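Thioesterase (Streptomyces sp. WAC02707, PDB 6VAP) probably hydrolyses acyl groups from carrier domains of the borrelidin polyketide synthase, as a type II editing thioesterase of the alpha/beta-hydrolase clan. Local coordinates at residues L103-A108 against E119-S124; R110-G115 against P190-P195; P195-T200 against A247-T252; Y184-G189 against S216-G221; E211-S216 against G221-D226. One frame throughout, in Å; residues are numbered along the deposited sequence.

Interaction 1 (L103-A108 against E119-S124)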
# COMPACT_ATOMS: atom_id res chain seq x y z
N LEU A 103 -2.53 3.02 -4.25
CA LEU A 103 -1.35 3.87 -4.31
C LEU A 103 -0.14 3.11 -4.81
O LEU A 103 0.58 3.61 -5.68
CB LEU A 103 -1.09 4.48 -2.95
CG LEU A 103 0.14 5.38 -2.85
CD1 LEU A 103 0.09 6.50 -3.90
CD2 LEU A 103 0.22 5.98 -1.47
N ALA A 104 0.06 1.88 -4.31
CA ALA A 104 1.19 1.07 -4.76
C ALA A 104 1.11 0.81 -6.25
O ALA A 104 2.15 0.81 -6.92
CB ALA A 104 1.26 -0.26 -4.00
N PHE A 105 -0.10 0.57 -6.76
CA PHE A 105 -0.25 0.31 -8.18
C PHE A 105 0.06 1.55 -8.99
O PHE A 105 0.65 1.45 -10.06
CB PHE A 105 -1.66 -0.16 -8.47
CG PHE A 105 -2.06 -0.04 -9.92
CD1 PHE A 105 -1.66 -0.99 -10.86
CD2 PHE A 105 -2.87 0.98 -10.33
CE1 PHE A 105 -2.04 -0.88 -12.17
CE2 PHE A 105 -3.26 1.08 -11.63
CZ PHE A 105 -2.85 0.15 -12.57
N GLU A 106 -0.38 2.71 -8.53
CA GLU A 106 -0.12 3.97 -9.22
C GLU A 106 1.37 4.29 -9.20
O GLU A 106 1.91 4.77 -10.21
CB GLU A 106 -0.94 5.08 -8.56
CG GLU A 106 -2.41 5.05 -8.89
CD GLU A 106 -2.66 5.27 -10.39
OE1 GLU A 106 -1.77 5.84 -11.04
OE2 GLU A 106 -3.71 4.85 -10.88
N LEU A 107 2.03 4.03 -8.08
CA LEU A 107 3.48 4.21 -8.01
C LEU A 107 4.19 3.24 -8.94
O LEU A 107 5.14 3.62 -9.63
CB LEU A 107 3.97 4.01 -6.57
CG LEU A 107 3.51 5.05 -5.59
CD1 LEU A 107 3.77 4.60 -4.12
CD2 LEU A 107 4.25 6.36 -5.87
N ALA A 108 3.66 2.03 -9.07
CA ALA A 108 4.26 1.08 -10.00
C ALA A 108 4.18 1.58 -11.43
O ALA A 108 5.14 1.49 -12.20
CB ALA A 108 3.59 -0.28 -9.86
N GLU A 119 10.39 -5.71 -8.91
CA GLU A 119 10.43 -7.16 -8.67
C GLU A 119 9.03 -7.72 -8.47
O GLU A 119 8.71 -8.81 -8.96
CB GLU A 119 11.30 -7.45 -7.45
CG GLU A 119 12.72 -6.95 -7.58
CD GLU A 119 13.42 -7.46 -8.84
OE1 GLU A 119 13.38 -8.69 -9.08
OE2 GLU A 119 14.00 -6.63 -9.57
N ALA A 120 8.21 -7.02 -7.71
CA ALA A 120 6.84 -7.45 -7.53
C ALA A 120 6.00 -6.26 -7.10
O ALA A 120 6.52 -5.30 -6.51
CB ALA A 120 6.75 -8.57 -6.50
N LEU A 121 4.69 -6.33 -7.41
CA LEU A 121 3.68 -5.45 -6.83
C LEU A 121 2.77 -6.36 -5.99
O LEU A 121 2.07 -7.22 -6.54
CB LEU A 121 2.91 -4.72 -7.92
CG LEU A 121 1.69 -3.98 -7.42
CD1 LEU A 121 2.08 -2.96 -6.34
CD2 LEU A 121 0.93 -3.33 -8.58
N LEU A 122 2.81 -6.21 -4.65
CA LEU A 122 1.97 -6.97 -3.73
C LEU A 122 0.82 -6.07 -3.28
O LEU A 122 1.03 -4.96 -2.79
CB LEU A 122 2.76 -7.48 -2.53
CG LEU A 122 3.83 -8.50 -2.89
CD1 LEU A 122 5.24 -7.97 -2.60
CD2 LEU A 122 3.59 -9.77 -2.11
N VAL A 123 -0.41 -6.53 -3.51
CA VAL A 123 -1.60 -5.73 -3.25
C VAL A 123 -2.55 -6.55 -2.39
O VAL A 123 -2.87 -7.69 -2.71
CB VAL A 123 -2.29 -5.30 -4.55
CG1 VAL A 123 -1.48 -4.15 -5.21
CG2 VAL A 123 -2.37 -6.45 -5.47
N SER A 124 -2.97 -5.97 -1.28
CA SER A 124 -3.73 -6.68 -0.27
C SER A 124 -5.06 -5.99 -0.08
O SER A 124 -5.08 -4.77 0.08
CB SER A 124 -2.94 -6.67 1.06
OG SER A 124 -3.79 -6.89 2.15
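Helix segment 103-108 runs nearly antiparallel to strand 120-124, the short axes 8.8 Å apart at an angle of 160°, and F105 and L121 bring their CA atoms to within 7.1 Å of each other. L121 makes nearly all of the contact from the strand side. Its CG stands anti to the backbone N (chi1 169°), and this sends both methyl branches from the strand against the helix. CD1 lies on A104, 3.7 Å from the methyl CB. L121 CD2 sits further along the helix, 3.8 Å from F105 CA and 4.2 Å from A108 CB. The ring of F105 leans away from the strand, meeting CD2 with its edge, close to the ring plane; its outer part goes instead to H218, whose ring it meets. Small alanines one helical turn apart, A104 and A108, let the leucine come in close to the helix backbone. Nothing polar passes between the two segments, and the contact is buried and wholly apolar. This is the packing of a right-handed beta-alpha-beta crossover, strand 92-97, helix 99-113, strand 120-124, which in alpha/beta hydrolases carries the nucleophile elbow, probably G96, S98 and G100, at the turn between strand and helix.

Interaction 2 (R110-G115 against P190-P195)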
# COMPACT_ATOMS: atom_id res chain seq x y z
N ARG A 110 4.18 4.59 -12.38
CA ARG A 110 5.16 5.66 -12.55
C ARG A 110 6.61 5.15 -12.59
O ARG A 110 7.45 5.70 -13.31
CB ARG A 110 4.96 6.66 -11.42
CG ARG A 110 3.71 7.49 -11.57
CD ARG A 110 3.19 7.96 -10.23
NE ARG A 110 2.13 8.98 -10.38
CZ ARG A 110 0.85 8.68 -10.61
NH1 ARG A 110 0.47 7.41 -10.76
NH2 ARG A 110 -0.05 9.63 -10.72
N PHE A 111 6.93 4.13 -11.81
CA PHE A 111 8.26 3.54 -11.87
C PHE A 111 8.52 2.99 -13.26
O PHE A 111 9.58 3.25 -13.84
CB PHE A 111 8.41 2.45 -10.82
CG PHE A 111 8.76 2.98 -9.45
CD1 PHE A 111 10.01 3.55 -9.20
CD2 PHE A 111 7.87 2.87 -8.41
CE1 PHE A 111 10.35 4.01 -7.97
CE2 PHE A 111 8.20 3.33 -7.14
CZ PHE A 111 9.43 3.92 -6.91
N GLU A 112 7.56 2.24 -13.81
CA GLU A 112 7.74 1.60 -15.11
C GLU A 112 7.84 2.64 -16.22
O GLU A 112 8.69 2.50 -17.10
CB GLU A 112 6.58 0.65 -15.39
CG GLU A 112 6.50 -0.54 -14.41
CD GLU A 112 5.81 -1.77 -15.03
OE1 GLU A 112 5.24 -1.65 -16.15
OE2 GLU A 112 5.87 -2.85 -14.40
N SER A 113 7.00 3.67 -16.19
CA SER A 113 7.12 4.71 -17.21
C SER A 113 8.48 5.40 -17.14
O SER A 113 8.98 5.93 -18.15
CB SER A 113 6.00 5.73 -17.05
OG SER A 113 4.78 5.19 -17.58
N ALA A 114 9.11 5.39 -15.98
CA ALA A 114 10.44 5.96 -15.83
C ALA A 114 11.55 4.96 -16.12
O ALA A 114 12.72 5.27 -15.92
CB ALA A 114 10.61 6.54 -14.42
N GLY A 115 11.20 3.77 -16.61
CA GLY A 115 12.15 2.73 -16.94
C GLY A 115 12.69 1.95 -15.77
O GLY A 115 13.67 1.23 -15.92
N PRO A 190 -0.91 1.91 -20.20
CA PRO A 190 -0.16 0.69 -20.51
C PRO A 190 -0.18 -0.26 -19.32
O PRO A 190 -0.07 0.17 -18.17
CB PRO A 190 1.26 1.18 -20.79
CG PRO A 190 1.10 2.66 -21.12
CD PRO A 190 -0.08 3.13 -20.30
N LYS A 191 -0.37 -1.55 -19.61
CA LYS A 191 -0.31 -2.56 -18.56
C LYS A 191 1.05 -2.56 -17.88
O LYS A 191 2.06 -2.17 -18.46
CB LYS A 191 -0.57 -3.96 -19.14
CG LYS A 191 -2.05 -4.26 -19.40
CD LYS A 191 -2.22 -5.75 -19.77
CE LYS A 191 -3.63 -6.06 -20.16
NZ LYS A 191 -3.79 -7.50 -20.53
N LEU A 192 1.10 -3.04 -16.64
CA LEU A 192 2.39 -3.26 -16.00
C LEU A 192 3.10 -4.47 -16.63
O LEU A 192 2.51 -5.29 -17.34
CB LEU A 192 2.22 -3.43 -14.49
CG LEU A 192 1.64 -2.22 -13.75
CD1 LEU A 192 1.25 -2.62 -12.32
CD2 LEU A 192 2.59 -1.04 -13.71
N ARG A 193 4.38 -4.66 -16.41
CA ARG A 193 5.10 -5.90 -16.78
C ARG A 193 5.62 -6.60 -15.52
O ARG A 193 5.95 -7.75 -15.59
CB ARG A 193 6.26 -5.59 -17.73
CG ARG A 193 5.82 -4.93 -19.02
CD ARG A 193 6.98 -4.39 -19.82
NE ARG A 193 6.85 -2.95 -19.96
CZ ARG A 193 7.32 -2.08 -19.09
NH1 ARG A 193 8.03 -2.51 -18.06
NH2 ARG A 193 7.11 -0.79 -19.27
N CYS A 194 5.68 -5.91 -14.40
CA CYS A 194 6.22 -6.50 -13.17
C CYS A 194 5.22 -7.51 -12.66
O CYS A 194 4.07 -7.33 -12.81
CB CYS A 194 6.32 -5.53 -12.02
SG CYS A 194 4.71 -4.87 -11.54
N PRO A 195 5.56 -8.76 -11.92
CA PRO A 195 4.64 -9.69 -11.25
C PRO A 195 3.71 -8.95 -10.30
O PRO A 195 4.07 -7.98 -9.65
CB PRO A 195 5.58 -10.63 -10.49
CG PRO A 195 6.90 -10.54 -11.22
CD PRO A 195 6.98 -9.13 -11.72
O HOH W 1 9.90 -0.38 -17.36
O HOH W 2 3.94 0.06 -17.57
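The C-terminal turn of helix 99-113, closed by a Schellman motif with G115 at positive phi, presents E112 to the loop that leads into strand 196-201. The E112 carboxylate reaches across and takes the backbone N-H groups of two successive residues. R193 N is shared between both oxygens, 3.1 Å from E112 OE1 (140° at the hydrogen) and 3.1 Å from E112 OE2 (157°). C194 N gives a further bond to E112 OE2, also 3.1 Å long, and every one of these uses a syn lone pair, on the side facing the other oxygen. Because the chain is extended beyond CG, the carboxylate arrives end-on at the loop, where the L192 side chain crosses that of E112 at about a right angle and lays CD2 3.6 Å from E112 CD. The R193 side chain bends back at chi3 and spreads its guanidinium over E112 OE1, with NH1 3.5 Å from that oxygen; no N-H of the guanidinium points at it, since the oxygen lies well out of its plane, and the salt bridge is one of charge alone. Two waters complete the grip: one joins E112 O to R193 NH1, the other donates to E112 OE1 (2.6 Å) and to K191 O. A largely buried carboxylate is thus well satisfied, and it pins the strand-entry loop to the end of a sheet-packing helix of the alpha/beta-hydrolase fold.

Interaction 3 (P195-T200 against A247-T252)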
# COMPACT_ATOMS: atom_id res chain seq x y z
N PRO A 195 5.56 -8.76 -11.92
CA PRO A 195 4.64 -9.69 -11.25
C PRO A 195 3.71 -8.95 -10.30
O PRO A 195 4.07 -7.98 -9.65
CB PRO A 195 5.58 -10.63 -10.49
CG PRO A 195 6.90 -10.54 -11.22
CD PRO A 195 6.98 -9.13 -11.72
N ILE A 196 2.48 -9.41 -10.24
CA ILE A 196 1.50 -8.91 -9.30
C ILE A 196 1.05 -10.07 -8.44
O ILE A 196 0.68 -11.13 -8.95
CB ILE A 196 0.31 -8.25 -10.00
CG1 ILE A 196 0.72 -6.93 -10.64
CG2 ILE A 196 -0.83 -7.97 -8.93
CD1 ILE A 196 -0.40 -6.18 -11.34
N HIS A 197 1.13 -9.90 -7.13
CA HIS A 197 0.68 -10.90 -6.18
C HIS A 197 -0.42 -10.26 -5.36
O HIS A 197 -0.18 -9.30 -4.62
CB HIS A 197 1.81 -11.43 -5.28
CG HIS A 197 1.43 -12.67 -4.52
ND1 HIS A 197 2.36 -13.59 -4.09
CD2 HIS A 197 0.22 -13.14 -4.10
CE1 HIS A 197 1.74 -14.58 -3.45
NE2 HIS A 197 0.45 -14.32 -3.44
N ALA A 198 -1.62 -10.79 -5.46
CA ALA A 198 -2.77 -10.24 -4.77
C ALA A 198 -3.05 -11.09 -3.54
O ALA A 198 -2.89 -12.32 -3.57
CB ALA A 198 -3.96 -10.22 -5.70
N LEU A 199 -3.48 -10.44 -2.48
CA LEU A 199 -3.74 -11.09 -1.20
C LEU A 199 -5.07 -10.58 -0.67
O LEU A 199 -5.30 -9.37 -0.62
CB LEU A 199 -2.63 -10.82 -0.20
CG LEU A 199 -1.21 -10.94 -0.74
CD1 LEU A 199 -0.26 -10.35 0.26
CD2 LEU A 199 -0.82 -12.39 -1.04
N THR A 200 -5.97 -11.50 -0.30
CA THR A 200 -7.31 -11.09 0.07
C THR A 200 -7.83 -12.01 1.18
O THR A 200 -7.37 -13.13 1.35
CB THR A 200 -8.23 -11.08 -1.17
OG1 THR A 200 -9.46 -10.41 -0.86
CG2 THR A 200 -8.50 -12.51 -1.67
N ALA A 247 9.06 -12.27 1.40
CA ALA A 247 10.46 -12.67 1.35
C ALA A 247 10.72 -13.53 0.13
O ALA A 247 11.77 -13.40 -0.51
CB ALA A 247 10.83 -13.41 2.63
N GLU A 248 9.79 -14.43 -0.22
CA GLU A 248 9.98 -15.25 -1.41
C GLU A 248 10.12 -14.37 -2.65
O GLU A 248 10.95 -14.66 -3.53
CB GLU A 248 8.80 -16.21 -1.57
CG GLU A 248 8.97 -17.23 -2.69
CD GLU A 248 10.17 -18.14 -2.49
OE1 GLU A 248 10.34 -18.66 -1.36
OE2 GLU A 248 10.94 -18.34 -3.45
N HIS A 249 9.34 -13.30 -2.75
CA HIS A 249 9.42 -12.45 -3.94
C HIS A 249 10.75 -11.71 -4.03
O HIS A 249 11.26 -11.47 -5.14
CB HIS A 249 8.26 -11.45 -3.95
CG HIS A 249 7.02 -11.99 -4.59
ND1 HIS A 249 6.76 -11.85 -5.93
CD2 HIS A 249 5.98 -12.68 -4.07
CE1 HIS A 249 5.60 -12.42 -6.21
NE2 HIS A 249 5.10 -12.94 -5.10
N LEU A 250 11.33 -11.35 -2.89
CA LEU A 250 12.58 -10.62 -2.87
C LEU A 250 13.79 -11.51 -2.64
O LEU A 250 14.90 -10.99 -2.46
CB LEU A 250 12.53 -9.53 -1.79
CG LEU A 250 11.46 -8.47 -2.01
CD1 LEU A 250 11.24 -7.66 -0.76
CD2 LEU A 250 11.83 -7.58 -3.18
N ARG A 251 13.62 -12.83 -2.69
CA ARG A 251 14.74 -13.77 -2.63
C ARG A 251 15.47 -13.68 -1.28
O ARG A 251 16.70 -13.63 -1.21
CB ARG A 251 15.71 -13.57 -3.79
CG ARG A 251 15.04 -13.40 -5.15
CD ARG A 251 14.41 -14.69 -5.63
NE ARG A 251 13.13 -14.46 -6.30
CZ ARG A 251 12.11 -15.32 -6.30
NH1 ARG A 251 12.21 -16.49 -5.69
NH2 ARG A 251 10.99 -15.01 -6.94
N THR A 252 14.69 -13.66 -0.20
CA THR A 252 15.23 -13.56 1.15
C THR A 252 14.46 -14.49 2.07
O THR A 252 13.54 -15.21 1.65
CB THR A 252 15.15 -12.12 1.68
OG1 THR A 252 13.77 -11.73 1.81
CG2 THR A 252 15.86 -11.15 0.75
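H197 and H249 meet through their imidazole rims, ND1 of the first lying 3.0 Å from NE2 of the second in a fairly straight hydrogen bond, 158° at the hydrogen, whose donor may be either ring. H197 leaves strand 196-201 with CG anti to the backbone N (chi1 -167°), and the ring is thereby held out on the sheet face that helix 239-250 packs against. H249, in the last turn of that helix, turns its ring across the line of its own side chain and advances NE2 into the plane of the H197 ring. The planes themselves are 57° apart with centroids separated by 5.2 Å, so that neither ring lies over the other's face. NE2 also rests against H197 CB at 3.6 Å. Just beyond H249 the helix stops in a Schellman motif, with R251 at positive phi and T252 N bonded back to A247 O. On its far nitrogen H197 is bonded by D226 on the neighbouring strand, and the two histidines and the aspartate form one continuous chain of hydrogen bonds. The D226 carboxylate probably favours a protonated or polarised H197, and the bond between the histidines couples the protons of their rings.

Interaction 4 (Y184-G189 against S216-G221)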
# COMPACT_ATOMS: atom_id res chain seq x y z
N TYR A 184 -11.24 7.52 -6.09
CA TYR A 184 -10.27 7.12 -7.10
C TYR A 184 -10.94 6.78 -8.41
O TYR A 184 -11.93 6.05 -8.42
CB TYR A 184 -9.49 5.92 -6.60
CG TYR A 184 -8.52 5.30 -7.56
CD1 TYR A 184 -7.36 5.98 -7.99
CD2 TYR A 184 -8.79 4.05 -8.12
CE1 TYR A 184 -6.50 5.41 -8.89
CE2 TYR A 184 -7.91 3.46 -9.03
CZ TYR A 184 -6.76 4.11 -9.37
OH TYR A 184 -5.89 3.52 -10.29
N ARG A 185 -10.43 7.30 -9.53
CA ARG A 185 -10.93 7.02 -10.89
C ARG A 185 -9.74 6.42 -11.66
O ARG A 185 -8.81 7.14 -11.82
CB ARG A 185 -11.51 8.30 -11.50
CG ARG A 185 -12.48 9.03 -10.58
CD ARG A 185 -13.29 10.17 -11.18
NE ARG A 185 -12.51 11.39 -11.30
CZ ARG A 185 -12.74 12.39 -12.16
NH1 ARG A 185 -13.74 12.35 -13.04
NH2 ARG A 185 -11.95 13.44 -12.15
N TYR A 186 -9.76 5.14 -12.02
CA TYR A 186 -8.72 4.48 -12.79
C TYR A 186 -8.71 5.08 -14.19
O TYR A 186 -9.73 5.13 -14.87
CB TYR A 186 -8.98 2.98 -12.85
CG TYR A 186 -8.09 2.24 -13.82
CD1 TYR A 186 -6.71 2.16 -13.61
CD2 TYR A 186 -8.62 1.61 -14.92
CE1 TYR A 186 -5.92 1.50 -14.49
CE2 TYR A 186 -7.82 0.92 -15.81
CZ TYR A 186 -6.46 0.86 -15.58
OH TYR A 186 -5.65 0.19 -16.45
N ARG A 187 -7.57 5.57 -14.60
CA ARG A 187 -7.43 6.02 -15.98
C ARG A 187 -6.67 4.95 -16.74
O ARG A 187 -5.53 4.69 -16.37
CB ARG A 187 -6.69 7.35 -16.05
CG ARG A 187 -7.05 8.28 -14.92
CD ARG A 187 -6.31 9.60 -15.05
NE ARG A 187 -6.44 10.41 -13.84
CZ ARG A 187 -5.43 11.00 -13.20
NH1 ARG A 187 -4.19 10.88 -13.64
NH2 ARG A 187 -5.67 11.71 -12.11
N PRO A 188 -7.24 4.34 -17.77
CA PRO A 188 -6.53 3.29 -18.50
C PRO A 188 -5.19 3.77 -19.02
O PRO A 188 -5.03 4.92 -19.44
CB PRO A 188 -7.50 2.94 -19.64
CG PRO A 188 -8.84 3.34 -19.15
CD PRO A 188 -8.62 4.53 -18.26
N GLY A 189 -4.22 2.86 -19.01
CA GLY A 189 -2.89 3.12 -19.52
C GLY A 189 -2.19 1.82 -19.86
O GLY A 189 -2.78 0.73 -19.83
N SER A 216 -5.08 -9.45 -12.19
CA SER A 216 -4.35 -10.12 -13.25
C SER A 216 -4.43 -9.37 -14.58
O SER A 216 -3.59 -9.59 -15.46
CB SER A 216 -4.91 -11.54 -13.44
OG SER A 216 -6.21 -11.52 -14.02
N GLU A 217 -5.44 -8.53 -14.76
CA GLU A 217 -5.65 -7.83 -16.01
C GLU A 217 -4.80 -6.57 -16.13
O GLU A 217 -4.90 -5.88 -17.15
CB GLU A 217 -7.13 -7.47 -16.17
CG GLU A 217 -8.04 -8.69 -16.36
CD GLU A 217 -9.50 -8.38 -16.05
OE1 GLU A 217 -9.90 -7.22 -16.20
OE2 GLU A 217 -10.24 -9.31 -15.64
N HIS A 218 -3.99 -6.27 -15.12
CA HIS A 218 -3.21 -5.04 -15.09
C HIS A 218 -1.71 -5.26 -15.23
O HIS A 218 -0.94 -4.30 -15.13
CB HIS A 218 -3.49 -4.29 -13.80
CG HIS A 218 -4.88 -3.75 -13.71
ND1 HIS A 218 -5.21 -2.48 -14.14
CD2 HIS A 218 -6.05 -4.30 -13.29
CE1 HIS A 218 -6.49 -2.26 -13.94
NE2 HIS A 218 -7.03 -3.36 -13.46
N THR A 219 -1.28 -6.48 -15.51
CA THR A 219 0.12 -6.74 -15.77
C THR A 219 0.21 -7.84 -16.81
O THR A 219 -0.61 -8.76 -16.82
CB THR A 219 0.88 -7.17 -14.51
OG1 THR A 219 2.27 -7.32 -14.83
CG2 THR A 219 0.38 -8.52 -14.01
N ASP A 220 1.23 -7.74 -17.68
CA ASP A 220 1.60 -8.82 -18.59
C ASP A 220 2.55 -9.84 -17.94
O ASP A 220 2.82 -10.89 -18.53
CB ASP A 220 2.26 -8.24 -19.84
CG ASP A 220 1.24 -7.65 -20.80
OD1 ASP A 220 0.26 -8.36 -21.14
OD2 ASP A 220 1.42 -6.48 -21.22
N GLY A 221 3.07 -9.55 -16.76
CA GLY A 221 3.88 -10.47 -16.02
C GLY A 221 3.05 -11.50 -15.28
O GLY A 221 1.82 -11.58 -15.42
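Y186 rests its ring on the edge of H218, joining two loops of the alpha/beta-hydrolase fold: one precedes strand 196-201, the other strand 223-228. Along the first loop, Y184 comes before it, bonded through OH to E106 of helix 99-113; that oxygen lies in the plane of the Y186 ring, at its edge, and Y186 N sits above a face of the Y184 ring. Next is Y186 itself, CG anti to the backbone N (chi1 170°), which swings the ring toward H218. The pair is an offset edge-to-face contact, planes at 79° and centroids 5.1 Å apart. H218 CE1 approaches the face near the phenol end, 3.5 Å from Y186 CZ; the two side chains come from opposing directions and overlap near their ends. H218 NE2 is hydrogen-bonded to S130 OG. R187 follows, its O accepting from R109. P188 then folds back, its N 4.0 Å above the plane of the Y186 ring on the face opposite to H218. The second loop is stiffened just past H218 by an ST turn, where G221 N donates to T219 OG1 at 3.1 Å and 154°.

Interaction 5 (E211-S216 against G221-D226)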
# COMPACT_ATOMS: atom_id res chain seq x y z
N GLU A 211 -13.10 -9.34 -8.00
CA GLU A 211 -12.45 -8.03 -7.89
C GLU A 211 -10.96 -8.19 -7.62
O GLU A 211 -10.12 -7.46 -8.20
CB GLU A 211 -13.10 -7.20 -6.79
CG GLU A 211 -14.42 -6.58 -7.21
CD GLU A 211 -15.15 -5.92 -6.06
OE1 GLU A 211 -14.93 -6.32 -4.90
OE2 GLU A 211 -15.94 -5.01 -6.32
N ALA A 212 -10.61 -9.21 -6.82
CA ALA A 212 -9.21 -9.44 -6.52
C ALA A 212 -8.52 -10.09 -7.70
O ALA A 212 -7.43 -9.70 -8.07
CB ALA A 212 -9.07 -10.31 -5.27
N ARG A 213 -9.15 -11.08 -8.31
CA ARG A 213 -8.56 -11.75 -9.46
C ARG A 213 -8.35 -10.77 -10.60
O ARG A 213 -7.46 -10.98 -11.43
CB ARG A 213 -9.46 -12.95 -9.86
CG ARG A 213 -9.02 -13.69 -11.11
CD ARG A 213 -7.82 -14.57 -10.83
NE ARG A 213 -8.10 -15.58 -9.81
CZ ARG A 213 -7.26 -16.56 -9.48
NH1 ARG A 213 -6.09 -16.67 -10.09
NH2 ARG A 213 -7.59 -17.43 -8.53
N ALA A 214 -9.15 -9.71 -10.69
CA ALA A 214 -9.04 -8.79 -11.81
C ALA A 214 -7.70 -8.08 -11.80
O ALA A 214 -7.31 -7.52 -12.82
CB ALA A 214 -10.18 -7.79 -11.78
N TRP A 215 -6.95 -8.12 -10.69
CA TRP A 215 -5.60 -7.56 -10.73
C TRP A 215 -4.77 -8.21 -11.82
O TRP A 215 -3.84 -7.59 -12.33
CB TRP A 215 -4.92 -7.71 -9.39
CG TRP A 215 -5.27 -6.67 -8.37
CD1 TRP A 215 -6.20 -6.80 -7.33
CD2 TRP A 215 -4.69 -5.37 -8.20
NE1 TRP A 215 -6.21 -5.67 -6.54
CE2 TRP A 215 -5.32 -4.77 -7.07
CE3 TRP A 215 -3.76 -4.63 -8.93
CZ2 TRP A 215 -5.00 -3.47 -6.64
CZ3 TRP A 215 -3.44 -3.38 -8.50
CH2 TRP A 215 -4.05 -2.80 -7.37
N SER A 216 -5.08 -9.45 -12.19
CA SER A 216 -4.35 -10.12 -13.25
C SER A 216 -4.43 -9.37 -14.58
O SER A 216 -3.59 -9.59 -15.46
CB SER A 216 -4.91 -11.54 -13.44
OG SER A 216 -6.21 -11.52 -14.02
N GLY A 221 3.07 -9.55 -16.76
CA GLY A 221 3.88 -10.47 -16.02
C GLY A 221 3.05 -11.50 -15.28
O GLY A 221 1.82 -11.58 -15.42
N PRO A 222 3.70 -12.33 -14.49
CA PRO A 222 2.99 -13.41 -13.79
C PRO A 222 2.07 -12.86 -12.71
O PRO A 222 2.35 -11.82 -12.09
CB PRO A 222 4.10 -14.27 -13.19
CG PRO A 222 5.29 -13.35 -13.09
CD PRO A 222 5.15 -12.31 -14.20
N PHE A 223 0.96 -13.56 -12.49
CA PHE A 223 -0.02 -13.17 -11.49
C PHE A 223 -0.30 -14.33 -10.53
O PHE A 223 -0.42 -15.49 -10.93
CB PHE A 223 -1.32 -12.73 -12.13
CG PHE A 223 -2.40 -12.41 -11.12
CD1 PHE A 223 -2.38 -11.24 -10.43
CD2 PHE A 223 -3.41 -13.31 -10.85
CE1 PHE A 223 -3.37 -10.93 -9.44
CE2 PHE A 223 -4.39 -13.03 -9.88
CZ PHE A 223 -4.37 -11.85 -9.20
N THR A 224 -0.41 -14.01 -9.25
CA THR A 224 -0.75 -15.01 -8.25
C THR A 224 -1.72 -14.36 -7.28
O THR A 224 -1.61 -13.16 -6.98
CB THR A 224 0.50 -15.56 -7.52
OG1 THR A 224 1.26 -14.48 -6.96
CG2 THR A 224 1.40 -16.34 -8.48
N LEU A 225 -2.70 -15.13 -6.83
CA LEU A 225 -3.68 -14.66 -5.87
C LEU A 225 -3.73 -15.65 -4.73
O LEU A 225 -3.91 -16.85 -4.95
CB LEU A 225 -5.05 -14.55 -6.50
CG LEU A 225 -6.22 -14.26 -5.56
CD1 LEU A 225 -6.04 -12.94 -4.85
CD2 LEU A 225 -7.54 -14.29 -6.32
N ASP A 226 -3.58 -15.14 -3.50
CA ASP A 226 -3.63 -15.96 -2.29
C ASP A 226 -4.77 -15.46 -1.42
O ASP A 226 -4.86 -14.25 -1.19
CB ASP A 226 -2.32 -15.91 -1.49
CG ASP A 226 -1.31 -16.94 -1.94
OD1 ASP A 226 -1.65 -18.15 -1.95
OD2 ASP A 226 -0.16 -16.56 -2.25
O HOH W 3 -3.38 -17.75 -8.39
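The F223 ring carries S216 CB over one face, 3.7 Å from the centroid and 21° off the normal, a CH-pi contact. W215 CB approaches the ring obliquely, 3.6 Å from F223 CE1. The other flat group, the R213 guanidinium, is laid over L225, whose CD2 is 3.8 Å from R213 NE; it is turned 62° from the F223 plane. Bends at chi2 and chi3 fold the arginine back to that place. A212 CB touches L225 CD1 at 4.0 Å, and A212 O lies in the plane of the indole at its edge. S216 OG and S216 N both bond to R213 O, which fixes the turn that presents S216 to the phenylalanine. W215 NE1 reaches R126 O. F223 and L225 both also touch A198 of strand 196-201, so helix 209-213 and its 3-10 continuation pack across edge strand 223-228 within the beta-alpha-beta crossover 196-201, 209-213, 223-228.

Overall arrangement
Interactions 1, 3 and 5 follow neighbouring strands of the central sheet: L121 N bonds to P195 O (2.8 Å), and A198 N to T224 O (2.8 Å). Interaction 3 reaches interaction 5 through H197 NE2 and D226 OD2, 2.6 Å apart. On the other side of the sheet, F105 of interaction 1 ties in interactions 4 and 5, with F105 CZ 3.9 Å from H218 ND1 and F105 CB 3.7 Å from W215 CZ3. Interactions 2 and 4 join where L192 O meets D220 N (2.8 Å), their centres about 10 Å apart. Interaction 1 touches the probable nucleophile elbow through A104; none of the segments includes S98, H232 or D204, the probable triad.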